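Local atomic coordinates of DUF6836 domain-containing protein (Clostridium leptum, PDB entry 4PW1), a protein that is of unknown function and folds as a nine-stranded antiparallel beta sheet surrounded by alpha-helices, with two copies in its assembly. Residues 27-31 against 103-109; 37-41 against 72-76; 199-204 against 248-252. All blocks are in the same frame, centred on the assembly; numbering follows the deposited sequence.

Interaction 1. Residues 27-31 against 103-109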
# COMPACT_ATOMS: atom_id res chain seq x y z
N ASN B 27 0.63 1.94 -3.07
CA ASN B 27 0.93 2.22 -4.45
C ASN B 27 0.22 1.21 -5.33
O ASN B 27 0.41 0.01 -5.18
CB ASN B 27 2.41 2.06 -4.74
CG ASN B 27 3.26 3.10 -4.04
OD1 ASN B 27 2.89 4.25 -3.91
ND2 ASN B 27 4.40 2.67 -3.55
N LEU B 28 -0.56 1.70 -6.27
CA LEU B 28 -1.17 0.82 -7.28
C LEU B 28 -0.26 0.61 -8.47
O LEU B 28 0.54 1.49 -8.82
CB LEU B 28 -2.49 1.43 -7.73
CG LEU B 28 -3.49 1.71 -6.61
CD1 LEU B 28 -4.78 2.26 -7.22
CD2 LEU B 28 -3.76 0.46 -5.79
N TYR B 29 -0.32 -0.58 -9.04
CA TYR B 29 0.46 -0.94 -10.21
C TYR B 29 0.23 0.15 -11.28
O TYR B 29 -0.91 0.59 -11.47
CB TYR B 29 0.09 -2.35 -10.70
CG TYR B 29 0.79 -2.69 -12.02
CD1 TYR B 29 2.08 -3.25 -12.03
CD2 TYR B 29 0.17 -2.39 -13.24
CE1 TYR B 29 2.73 -3.55 -13.21
CE2 TYR B 29 0.81 -2.69 -14.43
CZ TYR B 29 2.07 -3.25 -14.42
OH TYR B 29 2.69 -3.46 -15.60
N PRO B 30 1.30 0.62 -11.92
CA PRO B 30 2.70 0.23 -11.84
C PRO B 30 3.57 1.21 -11.04
O PRO B 30 4.79 1.19 -11.18
CB PRO B 30 3.13 0.25 -13.32
CG PRO B 30 2.41 1.45 -13.85
CD PRO B 30 1.09 1.50 -13.08
N TRP B 31 2.96 2.02 -10.19
CA TRP B 31 3.70 3.00 -9.40
C TRP B 31 4.66 2.34 -8.43
O TRP B 31 5.62 2.96 -8.02
CB TRP B 31 2.77 4.01 -8.72
CG TRP B 31 2.04 4.80 -9.77
CD1 TRP B 31 0.81 4.54 -10.27
CD2 TRP B 31 2.56 5.88 -10.52
NE1 TRP B 31 0.49 5.46 -11.24
CE2 TRP B 31 1.56 6.29 -11.42
CE3 TRP B 31 3.77 6.57 -10.52
CZ2 TRP B 31 1.75 7.32 -12.32
CZ3 TRP B 31 3.94 7.63 -11.38
CH2 TRP B 31 2.94 7.99 -12.26
N ASP B 103 2.15 0.36 -19.89
CA ASP B 103 3.06 -0.76 -19.92
C ASP B 103 2.89 -1.47 -21.27
O ASP B 103 2.16 -1.00 -22.13
CB ASP B 103 2.81 -1.65 -18.69
CG ASP B 103 1.51 -2.47 -18.72
OD1 ASP B 103 0.78 -2.47 -19.73
OD2 ASP B 103 1.20 -3.14 -17.70
N PRO B 104 3.56 -2.60 -21.48
CA PRO B 104 3.43 -3.23 -22.82
C PRO B 104 2.02 -3.66 -23.21
O PRO B 104 1.78 -3.85 -24.38
CB PRO B 104 4.35 -4.45 -22.73
CG PRO B 104 5.39 -4.04 -21.70
CD PRO B 104 4.61 -3.24 -20.69
N ASN B 105 1.09 -3.78 -22.27
CA ASN B 105 -0.29 -4.08 -22.60
C ASN B 105 -1.17 -2.85 -22.81
O ASN B 105 -2.34 -2.99 -23.11
CB ASN B 105 -0.92 -4.97 -21.54
CG ASN B 105 -0.42 -6.39 -21.63
OD1 ASN B 105 -0.56 -7.04 -22.66
ND2 ASN B 105 0.17 -6.87 -20.56
N GLY B 106 -0.59 -1.66 -22.70
CA GLY B 106 -1.36 -0.43 -22.93
C GLY B 106 -1.57 0.38 -21.66
O GLY B 106 -0.67 0.45 -20.81
N LEU B 107 -2.72 1.04 -21.58
CA LEU B 107 -3.02 1.92 -20.46
C LEU B 107 -3.33 1.08 -19.25
O LEU B 107 -4.30 0.35 -19.24
CB LEU B 107 -4.22 2.84 -20.76
CG LEU B 107 -4.60 3.83 -19.66
CD1 LEU B 107 -3.48 4.88 -19.47
CD2 LEU B 107 -5.89 4.55 -19.99
N CYS B 108 -2.48 1.17 -18.24
CA CYS B 108 -2.64 0.35 -17.02
C CYS B 108 -2.95 1.17 -15.78
O CYS B 108 -3.21 0.63 -14.72
CB CYS B 108 -1.39 -0.50 -16.81
SG CYS B 108 0.17 0.40 -16.63
N TYR B 109 -2.87 2.50 -15.91
CA TYR B 109 -3.17 3.39 -14.82
C TYR B 109 -3.63 4.74 -15.33
O TYR B 109 -3.02 5.30 -16.22
CB TYR B 109 -1.98 3.52 -13.85
CG TYR B 109 -2.33 4.34 -12.62
CD1 TYR B 109 -2.49 5.74 -12.72
CD2 TYR B 109 -2.58 3.74 -11.41
CE1 TYR B 109 -2.86 6.47 -11.62
CE2 TYR B 109 -2.97 4.48 -10.30
CZ TYR B 109 -3.09 5.82 -10.41
OH TYR B 109 -3.48 6.53 -9.34

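Interaction 2. Residues 37-41 against 72-76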
# COMPACT_ATOMS: atom_id res chain seq x y z
N GLN B 37 14.05 7.74 -11.52
CA GLN B 37 15.11 7.90 -12.50
C GLN B 37 14.62 7.91 -13.96
O GLN B 37 15.44 8.04 -14.89
CB GLN B 37 16.12 6.77 -12.32
CG GLN B 37 16.67 6.78 -10.89
CD GLN B 37 17.89 5.91 -10.72
OE1 GLN B 37 18.35 5.24 -11.65
NE2 GLN B 37 18.44 5.93 -9.52
N GLU B 38 13.31 7.80 -14.15
CA GLU B 38 12.75 7.72 -15.49
C GLU B 38 13.02 9.04 -16.25
O GLU B 38 13.13 10.09 -15.65
CB GLU B 38 11.25 7.43 -15.44
CG GLU B 38 10.91 6.07 -14.83
CD GLU B 38 10.88 6.04 -13.28
OE1 GLU B 38 11.05 7.10 -12.61
OE2 GLU B 38 10.66 4.93 -12.76
N GLN B 39 13.11 8.96 -17.57
CA GLN B 39 13.64 10.05 -18.39
C GLN B 39 12.58 10.55 -19.36
O GLN B 39 11.90 9.74 -20.02
CB GLN B 39 14.85 9.55 -19.19
CG GLN B 39 15.98 9.06 -18.34
CD GLN B 39 16.74 10.18 -17.67
OE1 GLN B 39 17.09 11.16 -18.28
NE2 GLN B 39 17.04 10.00 -16.39
N GLU B 40 12.40 11.86 -19.40
CA GLU B 40 11.41 12.45 -20.28
C GLU B 40 11.66 12.01 -21.71
O GLU B 40 12.78 12.14 -22.22
CB GLU B 40 11.49 13.98 -20.29
CG GLU B 40 10.87 14.65 -19.11
CD GLU B 40 10.64 16.14 -19.35
OE1 GLU B 40 10.75 16.64 -20.50
OE2 GLU B 40 10.32 16.81 -18.36
N LEU B 41 10.60 11.57 -22.34
CA LEU B 41 10.65 11.08 -23.70
C LEU B 41 9.30 11.42 -24.34
O LEU B 41 8.26 10.91 -23.89
CB LEU B 41 10.82 9.56 -23.70
CG LEU B 41 10.76 8.83 -25.07
CD1 LEU B 41 11.93 9.25 -25.96
CD2 LEU B 41 10.80 7.32 -24.90
N LYS B 72 4.11 15.41 -20.24
CA LYS B 72 5.50 15.01 -20.28
C LYS B 72 5.75 13.64 -19.65
O LYS B 72 6.06 13.50 -18.44
CB LYS B 72 6.34 16.09 -19.62
CG LYS B 72 6.32 17.40 -20.40
CD LYS B 72 7.39 18.35 -19.87
CE LYS B 72 6.87 19.10 -18.66
NZ LYS B 72 5.90 20.16 -19.06
N PHE B 73 5.58 12.62 -20.48
CA PHE B 73 5.85 11.26 -20.05
C PHE B 73 7.32 11.03 -19.79
O PHE B 73 8.20 11.65 -20.42
CB PHE B 73 5.32 10.23 -21.06
CG PHE B 73 3.85 9.97 -20.92
CD1 PHE B 73 2.92 10.75 -21.57
CD2 PHE B 73 3.39 8.94 -20.08
CE1 PHE B 73 1.55 10.50 -21.43
CE2 PHE B 73 2.05 8.66 -19.96
CZ PHE B 73 1.12 9.45 -20.64
N ARG B 74 7.58 10.16 -18.80
CA ARG B 74 8.93 9.75 -18.44
C ARG B 74 9.04 8.26 -18.62
O ARG B 74 8.15 7.50 -18.21
CB ARG B 74 9.26 10.16 -17.00
CG ARG B 74 9.26 11.66 -16.82
CD ARG B 74 9.99 12.12 -15.57
NE ARG B 74 9.27 11.73 -14.38
CZ ARG B 74 8.58 12.55 -13.59
NH1 ARG B 74 8.51 13.86 -13.82
NH2 ARG B 74 7.97 12.04 -12.53
N TYR B 75 10.10 7.87 -19.32
CA TYR B 75 10.31 6.52 -19.78
C TYR B 75 11.19 5.76 -18.84
O TYR B 75 12.22 6.26 -18.34
CB TYR B 75 10.98 6.57 -21.18
CG TYR B 75 11.50 5.23 -21.59
CD1 TYR B 75 10.64 4.28 -22.12
CD2 TYR B 75 12.82 4.89 -21.41
CE1 TYR B 75 11.10 3.02 -22.48
CE2 TYR B 75 13.28 3.64 -21.74
CZ TYR B 75 12.39 2.70 -22.28
OH TYR B 75 12.86 1.48 -22.63
N SER B 76 10.79 4.52 -18.60
CA SER B 76 11.57 3.58 -17.79
C SER B 76 12.07 2.44 -18.62
O SER B 76 11.32 1.88 -19.40
CB SER B 76 10.65 2.97 -16.71
OG SER B 76 11.21 1.79 -16.15
O HOH W 1 10.76 2.61 -13.40
O HOH W 2 11.01 9.97 -12.89

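Interaction 3. Residues 199-204 against 248-252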
# COMPACT_ATOMS: atom_id res chain seq x y z
N ASP B 199 -7.60 -2.94 -26.18
CA ASP B 199 -7.18 -4.30 -25.84
C ASP B 199 -7.45 -4.67 -24.40
O ASP B 199 -7.45 -5.87 -24.06
CB ASP B 199 -5.68 -4.52 -26.15
CG ASP B 199 -5.38 -4.60 -27.64
OD1 ASP B 199 -6.31 -4.58 -28.42
OD2 ASP B 199 -4.20 -4.67 -28.03
N ASN B 200 -7.63 -3.66 -23.52
CA ASN B 200 -7.89 -3.92 -22.09
C ASN B 200 -9.36 -3.93 -21.66
O ASN B 200 -9.67 -4.30 -20.51
CB ASN B 200 -7.09 -2.90 -21.25
CG ASN B 200 -5.60 -3.17 -21.28
OD1 ASN B 200 -5.17 -4.29 -21.62
ND2 ASN B 200 -4.80 -2.14 -20.93
N LEU B 201 -10.27 -3.56 -22.58
CA LEU B 201 -11.68 -3.34 -22.23
C LEU B 201 -12.36 -4.61 -21.77
O LEU B 201 -13.07 -4.61 -20.76
CB LEU B 201 -12.47 -2.72 -23.41
CG LEU B 201 -12.03 -1.35 -23.90
CD1 LEU B 201 -12.86 -0.97 -25.14
CD2 LEU B 201 -12.20 -0.33 -22.79
N TYR B 202 -12.17 -5.70 -22.51
CA TYR B 202 -12.77 -6.96 -22.11
C TYR B 202 -12.27 -7.35 -20.69
O TYR B 202 -13.05 -7.75 -19.83
CB TYR B 202 -12.50 -8.08 -23.12
CG TYR B 202 -13.08 -9.37 -22.63
CD1 TYR B 202 -14.42 -9.67 -22.85
CD2 TYR B 202 -12.33 -10.25 -21.86
CE1 TYR B 202 -14.99 -10.81 -22.32
CE2 TYR B 202 -12.90 -11.39 -21.31
CZ TYR B 202 -14.22 -11.66 -21.54
OH TYR B 202 -14.80 -12.79 -21.04
N THR B 203 -10.97 -7.26 -20.45
CA THR B 203 -10.43 -7.70 -19.16
C THR B 203 -11.03 -6.89 -18.01
O THR B 203 -11.40 -7.43 -16.98
CB THR B 203 -8.91 -7.56 -19.13
OG1 THR B 203 -8.36 -8.40 -20.12
CG2 THR B 203 -8.31 -7.97 -17.77
N ILE B 204 -11.17 -5.60 -18.21
CA ILE B 204 -11.72 -4.74 -17.17
C ILE B 204 -13.16 -5.15 -16.86
O ILE B 204 -13.56 -5.32 -15.70
CB ILE B 204 -11.61 -3.25 -17.60
CG1 ILE B 204 -10.14 -2.83 -17.66
CG2 ILE B 204 -12.34 -2.37 -16.64
CD1 ILE B 204 -9.92 -1.53 -18.42
N PHE B 248 -8.34 4.15 -12.44
CA PHE B 248 -8.16 2.75 -12.32
C PHE B 248 -6.71 2.36 -12.44
O PHE B 248 -5.89 3.12 -12.91
CB PHE B 248 -8.96 1.96 -13.38
CG PHE B 248 -8.34 2.01 -14.75
CD1 PHE B 248 -8.58 3.08 -15.59
CD2 PHE B 248 -7.51 0.99 -15.21
CE1 PHE B 248 -7.99 3.14 -16.86
CE2 PHE B 248 -6.91 1.05 -16.47
CZ PHE B 248 -7.16 2.14 -17.29
N SER B 249 -6.42 1.13 -12.01
CA SER B 249 -5.12 0.49 -12.14
C SER B 249 -5.43 -0.92 -12.57
O SER B 249 -6.24 -1.59 -11.92
CB SER B 249 -4.39 0.41 -10.78
OG SER B 249 -3.25 -0.46 -10.87
N LEU B 250 -4.78 -1.38 -13.62
CA LEU B 250 -4.96 -2.75 -14.12
C LEU B 250 -3.62 -3.44 -14.26
O LEU B 250 -2.71 -2.91 -14.90
CB LEU B 250 -5.66 -2.72 -15.49
CG LEU B 250 -5.72 -4.08 -16.22
CD1 LEU B 250 -6.58 -5.02 -15.43
CD2 LEU B 250 -6.24 -3.92 -17.64
N LYS B 251 -3.47 -4.58 -13.60
CA LYS B 251 -2.25 -5.37 -13.69
C LYS B 251 -2.58 -6.78 -14.19
O LYS B 251 -3.25 -7.54 -13.49
CB LYS B 251 -1.60 -5.49 -12.32
CG LYS B 251 -0.32 -6.31 -12.36
CD LYS B 251 0.26 -6.47 -10.96
CE LYS B 251 1.54 -7.24 -11.01
NZ LYS B 251 2.31 -6.92 -9.80
N TYR B 252 -2.09 -7.13 -15.37
CA TYR B 252 -2.24 -8.51 -15.85
C TYR B 252 -1.40 -9.46 -15.02
O TYR B 252 -0.32 -9.11 -14.61
CB TYR B 252 -1.87 -8.65 -17.30
CG TYR B 252 -2.92 -8.13 -18.22
CD1 TYR B 252 -3.97 -8.93 -18.65
CD2 TYR B 252 -2.86 -6.84 -18.67
CE1 TYR B 252 -4.92 -8.45 -19.54
CE2 TYR B 252 -3.83 -6.33 -19.51
CZ TYR B 252 -4.84 -7.14 -19.97
OH TYR B 252 -5.77 -6.62 -20.84
OXT TYR B 252 -1.79 -10.60 -14.78
O HOH W 3 -5.26 -7.84 -23.40

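Interaction 1. Residues 27-31 against 103-109
Trp31 drives the edge of its indole into the face of the Tyr109 ring, and this is the tightly packed end of the contact. The planes stand at 83° and the centroid of the five-membered ring lies 4.3 Å from that of the phenol, which defines a T-shaped pair. NE1 is the leading atom, 3.2 Å above the Tyr109 plane and over its centre. The phenol reaches this place because Tyr109 CG is anti to the backbone N (chi1 -174°), which carries the ring toward residues 28-31. Its edge is met too: Leu28 CB stands 4.0 Å from Tyr109 CE2, and the carbonyl oxygen of Tyr29 lies near the ring plane. That oxygen is also hydrogen-bonded to Ser249 OG of the neighbouring strand 244-251.

Between the two ends sits Pro30, which follows a cis peptide bond. Its CB rests over the face of the Tyr29 ring, 3.6 Å above the plane, while Pro30 CG touches Cys108 SG at 3.7 Å. Cys108 and Tyr109 both face Ala101, a classic beta bulge in the hairpin of strands 95-103 and 106-114, whose connection is a type I turn from Asp103 to Gly106. The loop after strand 24-28 thus packs on one face of the central sheet.

Toward the turn the contact thins to a polar link. Tyr29 OH donates over 2.6 Å to Asp103 OD2, which accepts through its anti lone pair, the one away from OD1; ring and carboxylate planes are 59° apart. Asp103 OD1 accepts from Asn105 N at 2.9 Å in an Asx turn, so both carboxylate oxygens are engaged and its rotation is restrained. Pro104 and Asn105, beyond it, are exposed.

Interaction 2. Residues 37-41 against 72-76
Gln39 and Tyr75 form an antiparallel hydrogen-bonded pair with CA atoms 5.0 Å apart: Gln39 N donates to Tyr75 O, and Tyr75 N returns a nearly straight bond to Gln39 O (2.7 Å, 174° at the hydrogen). Leu41 N then donates to Phe73 O at 3.1 Å. Glu40 and Arg74 make the intervening non-hydrogen-bonded pair, whose CA atoms approach to 4.1 Å. Strand 39-40 is an outermost strand of the chain's antiparallel sheet, so this pairing adds the last strand at that margin, beyond 74-76 and 80-89.

Gln39 and Tyr75 point to one face, Glu40 and Arg74 to the other. Just past the strand, Leu41 lies alongside Tyr75, with Leu41 CD2 3.8 Å from Tyr75 CB. Glu40 runs beside Lys72, but the contact is made by the lysine's methylene chain: Glu40 OE2 is 3.6 Å from Lys72 CD, while the charged ends stay apart.

Glu38 packs by its methylenes, CB against Arg74 CB and CG 3.6 Å from Ser76 CB. A bend at chi2 (82°) turns its carboxylate back toward the preceding loop, where OE2 accepts from Thr35 N and OE1, weakly, from Gly36 N. One water donates to Glu38 OE1 at 2.9 Å and accepts a weak bond from Arg74 NE, bridging two opposite charges that do not touch. Ser76 OG has its own partner in Gln78 N.

Interaction 3. Residues 199-204 against 248-252
Tyr252, the C-terminal residue, reaches back from the end of its strand to the helix containing Asn200 and Thr203. From its CB the side chain sets off with CG anti to the carbonyl carbon (chi1 -76°), which swings the ring toward the helix. Near the hydroxyl end the two sides of the ring have different neighbours: CE1 lies 3.5 Å from Thr203 OG1, while CE2 passes Asn200 OD1 at 3.2 Å. At the tip, Tyr252 OH donates to Asn200 OD1 over 2.5 Å. The amide oxygen lies near the plane of the ring, yet the hydroxyl stands 36° out of the amide's carbonyl plane. Thr203 OG1 lies 3.2 Å from Tyr252 OH, a possible bond that is not settled. A water donates to the same hydroxyl oxygen at 2.9 Å and to the backbone oxygen of Asp199, joining the tyrosine to the helix backbone as well.

The 199-204 part of helix 198-210 crosses strand 248-251 at 94°, the two axes 10.4 Å apart at their closest. This helix is one of those that surround the antiparallel sheet. Leu250 fills the interval between them. Its CD2 touches Asn200 CG at 3.8 Å and Ile204 CG1 at 4.0 Å, while CD1 approaches Thr203 CG2. Farther back along the strand, Phe248 CE2 meets Ile204 CD1 more loosely. Asn200 ND2 makes a weak hydrogen bond to Leu107 O of the adjacent strand; Met234 and Phe178 add to the apolar packing around Ile204.

In the fold
From the N terminus, strand 24-28 leads into the loop that opens interaction 1. Before that contact closes at residues 103-109, the chain passes through interaction 2, which is nested within it: 37-41 pairs with 72-76, closing a loop that holds helices 44-58 and 64-67, at one margin of the sheet. Interaction 3 comes later, in series, joining helix 198-210 to the last strand after the chain has run through strands 214-218, 221-227 and 233-239. Interactions 1 and 3 touch, their centres about 9 Å apart, because strands 106-114 and 244-251 are neighbours in the sheet; interaction 2 lies about 23 Å from interaction 3, centre to centre.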